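Local coordinates for cytochrome P450 reductase (Amycolatopsis methanolica 239, PDB 5OGX), which transfers electrons from NADH through FAD and a [2Fe-2S] cluster to the cytochrome P450 partner that O-demethylates guaiacol and related lignin-derived aromatics, at residues 284-289 with 315-320; 248-253 with 270-275; 14-19 with 23-28. All coordinates share one frame; numbering follows the deposited sequence. Where two conformers were deposited one is given.

In the fold
Interactions 1 and 2 both belong to the NAD-binding domain. Interaction 1 lies on its parallel sheet, and interaction 2 includes one of the strands. They meet: F284, P285 and A288 of interaction 1 touch V271 and S273 of interaction 2. Interaction 3 is in the [2Fe-2S] domain, across the centre of the chain, its centre about 39 Å and 42 Å from theirs. Interaction 1 is buried, helix against helix and apolar. Interaction 2 joins a loop to a strand end; leucine and proline contacts lie beside charges and a water. Interaction 3 sets a helix on an outermost strand. Valine, cysteine, alanine and a ring meet there with no hydrogen bond across; V14 is partly exposed.

Interaction 1. Residues 284-289 with 315-320; sequences FPTDAF and KAFKRR
F289 and F317 bring together two helices that run nearly side by side. The segment axes of 285-289 and 315-319 approach to 10.5 Å and cross at -17°. The two phenylalanines make one aromatic pair. F289 CD2 lies 3.6 Å from F317 CE1, and F289 CE2 follows close behind. The ring centroids are 5.5 Å apart and the planes are turned by 73°. The rings meet obliquely. F289 reaches across because its CG is anti to the backbone N (chi1 166°). The CB of F317 does not point straight at the other helix, yet its ring swings over to meet F289.

The aliphatic contacts sit beside the rings. T286 CG2 meets A316 CB at 3.6 Å, where the CA atoms of the two segments come nearest. The same methyl lies 4.2 Å from F317 CE1, so it touches both A316 and F317. In T286, CG2 is the branch turned to the partner helix, while OG1 lies beside the backbone N. No hydrogen bond joins the two segments.

All four touching residues are buried. The contact joins two helices of the NAD-binding domain on one face of its parallel sheet. T286 and F317 both rest on I213 of strand 210-215 and on L303 of strand 300-305. F289 reaches V211 and packs edge-to-face with W299. F317 also touches I327 of strand 327-331.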
loop_
_atom_site.group_PDB
_atom_site.type_symbol
_atom_site.label_atom_id
_atom_site.label_comp_id
_atom_site.label_asym_id
_atom_site.label_seq_id
_atom_site.Cartn_x
_atom_site.Cartn_y
_atom_site.Cartn_z
ATOM N N PHE A 284 -6.189 -18.656 10.771
ATOM C CA PHE A 284 -5.913 -17.629 9.798
ATOM C C PHE A 284 -6.657 -16.349 10.185
ATOM O O PHE A 284 -7.704 -16.415 10.832
ATOM C CB PHE A 284 -6.312 -18.138 8.407
ATOM C CG PHE A 284 -5.544 -19.372 7.988
ATOM C CD1 PHE A 284 -4.281 -19.263 7.441
ATOM C CD2 PHE A 284 -6.074 -20.637 8.179
ATOM C CE1 PHE A 284 -3.569 -20.384 7.076
ATOM C CE2 PHE A 284 -5.363 -21.767 7.809
ATOM C CZ PHE A 284 -4.112 -21.640 7.261
ATOM N N PRO A 285 -6.120 -15.174 9.860
ATOM C CA PRO A 285 -6.583 -13.953 10.554
ATOM C C PRO A 285 -7.984 -13.519 10.183
ATOM O O PRO A 285 -8.742 -13.065 11.053
ATOM C CB PRO A 285 -5.542 -12.905 10.152
ATOM C CG PRO A 285 -4.943 -13.426 8.880
ATOM C CD PRO A 285 -5.000 -14.918 8.942
ATOM N N THR A 286 -8.357 -13.617 8.909
ATOM C CA THR A 286 -9.738 -13.311 8.570
ATOM C C THR A 286 -10.708 -14.205 9.334
ATOM O O THR A 286 -11.771 -13.748 9.768
ATOM C CB THR A 286 -9.918 -13.427 7.062
ATOM O OG1 THR A 286 -9.052 -12.454 6.460
ATOM C CG2 THR A 286 -11.345 -13.131 6.673
ATOM N N ASP A 287 -10.341 -15.471 9.548
ATOM C CA ASP A 287 -11.190 -16.372 10.329
ATOM C C ASP A 287 -11.404 -15.860 11.750
ATOM O O ASP A 287 -12.495 -16.009 12.311
ATOM C CB ASP A 287 -10.572 -17.770 10.376
ATOM C CG ASP A 287 -10.403 -18.390 9.001
ATOM O OD1 ASP A 287 -10.983 -17.869 8.025
ATOM O OD2 ASP A 287 -9.700 -19.419 8.902
ATOM N N ALA A 288 -10.372 -15.280 12.361
ATOM C CA ALA A 288 -10.502 -14.813 13.738
ATOM C C ALA A 288 -11.452 -13.626 13.839
ATOM O O ALA A 288 -12.215 -13.514 14.805
ATOM C CB ALA A 288 -9.132 -14.450 14.312
ATOM N N PHE A 289 -11.415 -12.715 12.862
ATOM C CA PHE A 289 -12.358 -11.605 12.889
ATOM C C PHE A 289 -13.787 -12.105 12.758
ATOM O O PHE A 289 -14.674 -11.678 13.504
ATOM C CB PHE A 289 -12.054 -10.603 11.774
ATOM C CG PHE A 289 -13.171 -9.627 11.523
ATOM C CD1 PHE A 289 -13.436 -8.614 12.430
ATOM C CD2 PHE A 289 -13.926 -9.696 10.353
ATOM C CE1 PHE A 289 -14.434 -7.703 12.210
ATOM C CE2 PHE A 289 -14.948 -8.782 10.118
ATOM C CZ PHE A 289 -15.201 -7.782 11.045
ATOM N N LYS A 315 -13.568 -11.658 0.067
ATOM C CA LYS A 315 -14.764 -12.463 -0.137
ATOM C C LYS A 315 -15.375 -12.886 1.194
ATOM O O LYS A 315 -16.602 -12.926 1.331
ATOM C CB LYS A 315 -14.439 -13.674 -1.015
ATOM C CG LYS A 315 -14.230 -13.253 -2.465
ATOM C CD LYS A 315 -13.617 -14.338 -3.325
ATOM C CE LYS A 315 -13.044 -13.725 -4.599
ATOM N NZ LYS A 315 -12.558 -14.741 -5.575
ATOM N N ALA A 316 -14.538 -13.194 2.184
ATOM C CA ALA A 316 -15.060 -13.567 3.495
ATOM C C ALA A 316 -15.785 -12.400 4.152
ATOM O O ALA A 316 -16.866 -12.587 4.729
ATOM C CB ALA A 316 -13.932 -14.065 4.394
ATOM N N PHE A 317 -15.197 -11.201 4.099
ATOM C CA PHE A 317 -15.896 -10.010 4.586
ATOM C C PHE A 317 -17.269 -9.879 3.929
ATOM O O PHE A 317 -18.277 -9.619 4.595
ATOM C CB PHE A 317 -15.074 -8.754 4.292
ATOM C CG PHE A 317 -13.881 -8.534 5.190
ATOM C CD1 PHE A 317 -13.618 -9.350 6.272
ATOM C CD2 PHE A 317 -13.029 -7.467 4.929
ATOM C CE1 PHE A 317 -12.515 -9.107 7.088
ATOM C CE2 PHE A 317 -11.943 -7.212 5.744
ATOM C CZ PHE A 317 -11.687 -8.037 6.813
ATOM N N LYS A 318 -17.326 -10.050 2.606
ATOM C CA LYS A 318 -18.590 -9.820 1.907
ATOM C C LYS A 318 -19.627 -10.871 2.276
ATOM O O LYS A 318 -20.819 -10.563 2.376
ATOM C CB LYS A 318 -18.365 -9.799 0.393
ATOM C CG LYS A 318 -17.721 -8.531 -0.118
ATOM C CD LYS A 318 -17.377 -8.660 -1.611
ATOM C CE LYS A 318 -16.702 -7.397 -2.139
ATOM N NZ LYS A 318 -16.631 -7.387 -3.639
ATOM N N ARG A 319 -19.195 -12.112 2.499
ATOM C CA ARG A 319 -20.141 -13.162 2.865
ATOM C C ARG A 319 -20.774 -12.897 4.224
ATOM O O ARG A 319 -21.888 -13.366 4.490
ATOM C CB ARG A 319 -19.447 -14.521 2.858
ATOM C CG ARG A 319 -19.002 -14.961 1.475
ATOM C CD ARG A 319 -18.499 -16.396 1.480
ATOM N NE ARG A 319 -17.928 -16.780 2.767
ATOM C CZ ARG A 319 -16.626 -16.888 3.004
ATOM N NH1 ARG A 319 -16.208 -17.238 4.207
ATOM N NH2 ARG A 319 -15.746 -16.642 2.038
ATOM N N ARG A 320 -20.083 -12.160 5.092
ATOM C CA ARG A 320 -20.630 -11.743 6.374
ATOM C C ARG A 320 -21.265 -10.361 6.296
ATOM O O ARG A 320 -21.469 -9.718 7.335
ATOM C CB ARG A 320 -19.544 -11.793 7.450
ATOM C CG ARG A 320 -19.057 -13.213 7.767
ATOM C CD ARG A 320 -20.222 -14.195 7.750
ATOM N NE ARG A 320 -19.875 -15.521 8.259
ATOM C CZ ARG A 320 -20.003 -15.893 9.527
ATOM N NH1 ARG A 320 -20.461 -15.038 10.429
ATOM N NH2 ARG A 320 -19.672 -17.125 9.896
#

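Interaction 2. Residues 248-253 with 270-275; sequences ADLYDL and PVLSDE
E275 OE1 accepts a short bond of 2.6 Å from a water, which in turn accepts a bond from A248 N at 3.0 Å. This water is a polar link between the two segments. OE1 also forms a salt bridge with R115, so two groups grip it. R115 holds D249 OD2 as well and is a second link. The acidic atoms D249 OD2 and E275 OE1 stand 5.2 Å apart, and the shared arginine probably eases their repulsion. At the corner after the strand, S273 OG donates to D274 OD1 at 3.0 Å. It comes from above the carboxylate plane, 69° out of it.

The apolar part centres on L250. Its CD2 lies 3.6 Å from P270 CB. Its CD1 lies 3.9 Å from the same P270 CB and 4.2 Å from L272 CD2. Both methyls thus meet P270 CB, and only CD2 reaches on to CG. CD1 also reaches the end of L272, two residues on. H242 and V244 of strand 238-244 lie against L250 too. Replacing L250 with an alanine would probably leave P270 CB and L272 CD2 without their partner methyls and open a gap under the loop.

Helix 253-262 runs back and strand 266-272 lies parallel beside 238-244, a beta-alpha-beta unit. Loop 248-253 of its crossover packs on the second strand. Next to L250, Y251 OH bonds H164, an FAD-binding residue; the L250 side chain is about 11 Å from that of H164. Apolar contact at L250 is flanked by charge pairs and a water at A248, D249 and E275, so the buried D249 carboxylate has R115 as its mate.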
loop_
_atom_site.group_PDB
_atom_site.type_symbol
_atom_site.label_atom_id
_atom_site.label_comp_id
_atom_site.label_asym_id
_atom_site.label_seq_id
_atom_site.Cartn_x
_atom_site.Cartn_y
_atom_site.Cartn_z
ATOM N N ALA A 248 7.306 -16.355 16.683
ATOM C CA ALA A 248 8.596 -15.787 16.317
ATOM C C ALA A 248 8.473 -14.690 15.272
ATOM O O ALA A 248 9.404 -13.887 15.114
ATOM C CB ALA A 248 9.525 -16.893 15.809
ATOM N N ASP A 249 7.348 -14.642 14.552
ATOM C CA ASP A 249 7.095 -13.635 13.528
ATOM C C ASP A 249 6.500 -12.343 14.078
ATOM O O ASP A 249 6.362 -11.372 13.324
ATOM C CB ASP A 249 6.138 -14.193 12.472
ATOM C CG ASP A 249 6.664 -15.447 11.802
ATOM O OD1 ASP A 249 7.812 -15.425 11.320
ATOM O OD2 ASP A 249 5.916 -16.447 11.741
ATOM N N LEU A 250 6.118 -12.308 15.350
ATOM C CA LEU A 250 5.412 -11.151 15.878
ATOM C C LEU A 250 6.403 -10.066 16.263
ATOM O O LEU A 250 7.559 -10.346 16.611
ATOM C CB LEU A 250 4.554 -11.540 17.090
ATOM C CG LEU A 250 3.473 -12.601 16.862
ATOM C CD1 LEU A 250 2.936 -13.117 18.188
ATOM C CD2 LEU A 250 2.349 -12.002 15.995
ATOM N N TYR A 251 5.953 -8.815 16.188
ATOM C CA TYR A 251 6.821 -7.705 16.550
ATOM C C TYR A 251 5.996 -6.522 17.034
ATOM O O TYR A 251 4.777 -6.463 16.849
ATOM C CB TYR A 251 7.738 -7.286 15.381
ATOM C CG TYR A 251 7.044 -6.834 14.115
ATOM C CD1 TYR A 251 6.717 -7.751 13.117
ATOM C CD2 TYR A 251 6.752 -5.487 13.892
ATOM C CE1 TYR A 251 6.102 -7.353 11.948
ATOM C CE2 TYR A 251 6.131 -5.075 12.709
ATOM C CZ TYR A 251 5.809 -6.020 11.746
ATOM O OH TYR A 251 5.207 -5.626 10.575
ATOM N N ASP A 252 6.690 -5.598 17.703
ATOM C CA ASP A 252 6.108 -4.354 18.208
ATOM C C ASP A 252 4.927 -4.602 19.149
ATOM O O ASP A 252 4.010 -3.785 19.236
ATOM C CB ASP A 252 5.694 -3.435 17.056
ATOM C CG ASP A 252 6.870 -2.680 16.485
ATOM O OD1 ASP A 252 7.966 -2.778 17.084
ATOM O OD2 ASP A 252 6.702 -2.010 15.442
ATOM N N LEU A 253 4.941 -5.720 19.877
ATOM C CA LEU A 253 3.831 -5.993 20.782
ATOM C C LEU A 253 3.691 -4.887 21.823
ATOM O O LEU A 253 2.570 -4.479 22.156
ATOM C CB LEU A 253 4.014 -7.359 21.445
ATOM C CG LEU A 253 4.072 -8.508 20.429
ATOM C CD1 LEU A 253 4.310 -9.847 21.110
ATOM C CD2 LEU A 253 2.786 -8.549 19.590
ATOM N N PRO A 270 -2.810 -11.078 17.519
ATOM C CA PRO A 270 -1.997 -12.010 16.733
ATOM C C PRO A 270 -2.791 -13.266 16.421
ATOM O O PRO A 270 -3.616 -13.714 17.220
ATOM C CB PRO A 270 -0.811 -12.316 17.661
ATOM C CG PRO A 270 -0.772 -11.171 18.615
ATOM C CD PRO A 270 -2.199 -10.774 18.826
ATOM N N VAL A 271 -2.558 -13.821 15.231
ATOM C CA VAL A 271 -3.190 -15.072 14.812
ATOM C C VAL A 271 -2.124 -15.928 14.154
ATOM O O VAL A 271 -1.538 -15.516 13.147
ATOM C CB VAL A 271 -4.371 -14.843 13.842
ATOM C CG1 VAL A 271 -5.145 -16.144 13.653
ATOM C CG2 VAL A 271 -5.313 -13.745 14.372
ATOM N N LEU A 272 -1.866 -17.115 14.716
ATOM C CA LEU A 272 -0.768 -17.970 14.274
ATOM C C LEU A 272 -1.310 -19.169 13.506
ATOM O O LEU A 272 -2.134 -19.927 14.031
ATOM C CB LEU A 272 0.076 -18.458 15.456
ATOM C CG LEU A 272 0.376 -17.522 16.630
ATOM C CD1 LEU A 272 1.369 -18.173 17.597
ATOM C CD2 LEU A 272 0.889 -16.175 16.186
ATOM N N SER A 273 -0.820 -19.355 12.280
ATOM C CA SER A 273 -1.350 -20.377 11.388
ATOM C C SER A 273 -0.611 -21.708 11.462
ATOM O O SER A 273 -1.232 -22.759 11.260
ATOM C CB SER A 273 -1.320 -19.863 9.944
ATOM O OG SER A 273 0.007 -19.538 9.563
ATOM N N ASP A 274 0.688 -21.702 11.744
ATOM C CA ASP A 274 1.524 -22.896 11.642
ATOM C C ASP A 274 2.061 -23.389 12.975
ATOM O O ASP A 274 2.079 -24.601 13.218
ATOM C CB ASP A 274 2.715 -22.635 10.709
ATOM C CG ASP A 274 2.297 -22.332 9.275
ATOM O OD1 ASP A 274 1.083 -22.268 8.991
ATOM O OD2 ASP A 274 3.198 -22.153 8.426
ATOM N N GLU A 275 2.523 -22.492 13.841
ATOM C CA GLU A 275 3.221 -22.875 15.070
ATOM C C GLU A 275 2.400 -22.446 16.277
ATOM O O GLU A 275 2.513 -21.292 16.727
ATOM C CB GLU A 275 4.614 -22.247 15.117
ATOM C CG GLU A 275 5.594 -22.826 14.103
ATOM C CD GLU A 275 6.630 -21.818 13.640
ATOM O OE1 GLU A 275 6.867 -20.827 14.361
ATOM O OE2 GLU A 275 7.214 -22.022 12.554
HETATM O O HOH W 1 7.162 -19.337 16.488
#

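Interaction 3. Residues 14-19 with 23-28; sequences VDCEPG and LEAFLR
A25 packs against C16 in the beta-grasp fold of the [2Fe-2S] domain, as in plant-type ferredoxins. Helix 22-28 lies across the hairpin of strands 5-9 and 12-16. The segment axes of strand 14-16 and helix 23-28 come within 7.9 Å, at 142° between their directions.

L23 opens the segment facing elsewhere, against M33, N35 and N38. E24 follows. Its OE2 is hydrogen-bonded to N38, a residue of the cluster site. A25 CB points toward the strand. It lies 3.6 Å from C16 SG and 3.7 Å from C16 CB. C16 CB already lies against the methyl, and chi1 of -173°, anti to the backbone N, brings SG onto it too. V14, two residues before C16 on the strand, places its CG2 3.9 Å from A25 CB.

F26 comes next. Its CB points away from the strand, but the ring folds back to V14. It also packs on V7, V9 and M33, and M33 belongs to the sodium site. The F26 side chain is about 11 Å from the bound cluster. L27 points away from the strand and touches L194. R28 ends the segment with a salt bridge to D102. The last two residues thus face other parts of the chain.

V14 CG2 joins the neighbours A25 and F26: it sits 3.7 Å from A25 O and 3.7 Å from F26 CD1.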
loop_
_atom_site.group_PDB
_atom_site.type_symbol
_atom_site.label_atom_id
_atom_site.label_comp_id
_atom_site.label_asym_id
_atom_site.label_seq_id
_atom_site.Cartn_x
_atom_site.Cartn_y
_atom_site.Cartn_z
ATOM N N VAL A 14 -0.968 17.762 -17.795
ATOM C CA VAL A 14 0.451 17.762 -17.454
ATOM C C VAL A 14 1.230 17.447 -18.724
ATOM O O VAL A 14 0.668 17.044 -19.745
ATOM C CB VAL A 14 0.798 16.768 -16.325
ATOM C CG1 VAL A 14 -0.093 17.009 -15.103
ATOM C CG2 VAL A 14 0.670 15.347 -16.809
ATOM N N ASP A 15 2.538 17.678 -18.678
ATOM C CA ASP A 15 3.386 17.357 -19.814
ATOM C C ASP A 15 4.207 16.122 -19.471
ATOM O O ASP A 15 4.841 16.059 -18.413
ATOM C CB ASP A 15 4.268 18.540 -20.204
ATOM C CG ASP A 15 3.452 19.685 -20.762
ATOM O OD1 ASP A 15 2.929 19.541 -21.889
ATOM O OD2 ASP A 15 3.302 20.709 -20.062
ATOM N N CYS A 16 4.146 15.132 -20.350
ATOM C CA CYS A 16 4.725 13.820 -20.126
ATOM C C CYS A 16 5.892 13.633 -21.084
ATOM O O CYS A 16 5.740 13.814 -22.295
ATOM C CB CYS A 16 3.670 12.733 -20.341
ATOM S SG CYS A 16 4.204 11.065 -19.906
ATOM N N GLU A 17 7.060 13.293 -20.544
ATOM C CA GLU A 17 8.183 12.982 -21.407
ATOM C C GLU A 17 7.899 11.687 -22.167
ATOM O O GLU A 17 7.151 10.831 -21.692
ATOM C CB GLU A 17 9.464 12.855 -20.592
ATOM C CG GLU A 17 9.715 14.046 -19.685
ATOM C CD GLU A 17 11.170 14.171 -19.276
ATOM O OE1 GLU A 17 12.039 13.641 -20.000
ATOM O OE2 GLU A 17 11.444 14.801 -18.233
ATOM N N PRO A 18 8.461 11.532 -23.367
ATOM C CA PRO A 18 8.131 10.346 -24.177
ATOM C C PRO A 18 8.508 9.023 -23.531
ATOM O O PRO A 18 7.892 7.996 -23.850
ATOM C CB PRO A 18 8.920 10.589 -25.472
ATOM C CG PRO A 18 9.031 12.079 -25.552
ATOM C CD PRO A 18 9.217 12.537 -24.137
ATOM N N GLY A 19 9.500 9.004 -22.644
ATOM C CA GLY A 19 9.832 7.780 -21.941
ATOM C C GLY A 19 9.133 7.604 -20.610
ATOM O O GLY A 19 9.374 6.621 -19.903
ATOM N N LEU A 23 0.831 7.573 -15.575
ATOM C CA LEU A 23 0.641 7.655 -14.131
ATOM C C LEU A 23 1.699 8.542 -13.487
ATOM O O LEU A 23 1.379 9.412 -12.675
ATOM C CB LEU A 23 0.656 6.262 -13.501
ATOM C CG LEU A 23 0.466 6.320 -11.971
ATOM C CD1 LEU A 23 -0.911 6.886 -11.581
ATOM C CD2 LEU A 23 0.662 4.937 -11.379
ATOM N N GLU A 24 2.973 8.334 -13.834
ATOM C CA GLU A 24 4.021 9.090 -13.161
ATOM C C GLU A 24 3.975 10.563 -13.534
ATOM O O GLU A 24 4.217 11.424 -12.683
ATOM C CB GLU A 24 5.388 8.482 -13.464
ATOM C CG GLU A 24 5.501 7.138 -12.777
ATOM C CD GLU A 24 6.913 6.691 -12.551
ATOM O OE1 GLU A 24 7.824 7.226 -13.224
ATOM O OE2 GLU A 24 7.094 5.782 -11.713
ATOM N N ALA A 25 3.619 10.871 -14.779
ATOM C CA ALA A 25 3.465 12.267 -15.167
ATOM C C ALA A 25 2.360 12.942 -14.358
ATOM O O ALA A 25 2.538 14.063 -13.863
ATOM C CB ALA A 25 3.182 12.371 -16.669
ATOM N N PHE A 26 1.204 12.275 -14.207
ATOM C CA PHE A 26 0.108 12.871 -13.448
ATOM C C PHE A 26 0.486 13.026 -11.977
ATOM O O PHE A 26 0.366 14.116 -11.414
ATOM C CB PHE A 26 -1.179 12.042 -13.588
ATOM C CG PHE A 26 -1.859 12.200 -14.939
ATOM C CD1 PHE A 26 -2.222 13.456 -15.406
ATOM C CD2 PHE A 26 -2.123 11.096 -15.733
ATOM C CE1 PHE A 26 -2.823 13.620 -16.660
ATOM C CE2 PHE A 26 -2.734 11.249 -16.985
ATOM C CZ PHE A 26 -3.087 12.510 -17.443
ATOM N N LEU A 27 0.964 11.955 -11.332
ATOM C CA LEU A 27 1.232 12.084 -9.900
ATOM C C LEU A 27 2.370 13.062 -9.621
ATOM O O LEU A 27 2.348 13.768 -8.606
ATOM C CB LEU A 27 1.547 10.725 -9.269
ATOM C CG LEU A 27 0.466 9.647 -9.324
ATOM C CD1 LEU A 27 0.989 8.356 -8.668
ATOM C CD2 LEU A 27 -0.831 10.104 -8.664
ATOM N N ARG A 28 3.383 13.103 -10.482
ATOM C CA ARG A 28 4.443 14.087 -10.279
ATOM C C ARG A 28 3.913 15.511 -10.402
ATOM O O ARG A 28 4.462 16.435 -9.788
ATOM C CB ARG A 28 5.581 13.846 -11.270
ATOM C CG ARG A 28 6.434 12.625 -10.919
ATOM C CD ARG A 28 7.658 12.557 -11.798
ATOM N NE ARG A 28 8.516 11.428 -11.464
ATOM C CZ ARG A 28 9.511 11.483 -10.583
ATOM N NH1 ARG A 28 9.764 12.611 -9.937
ATOM N NH2 ARG A 28 10.256 10.408 -10.351
#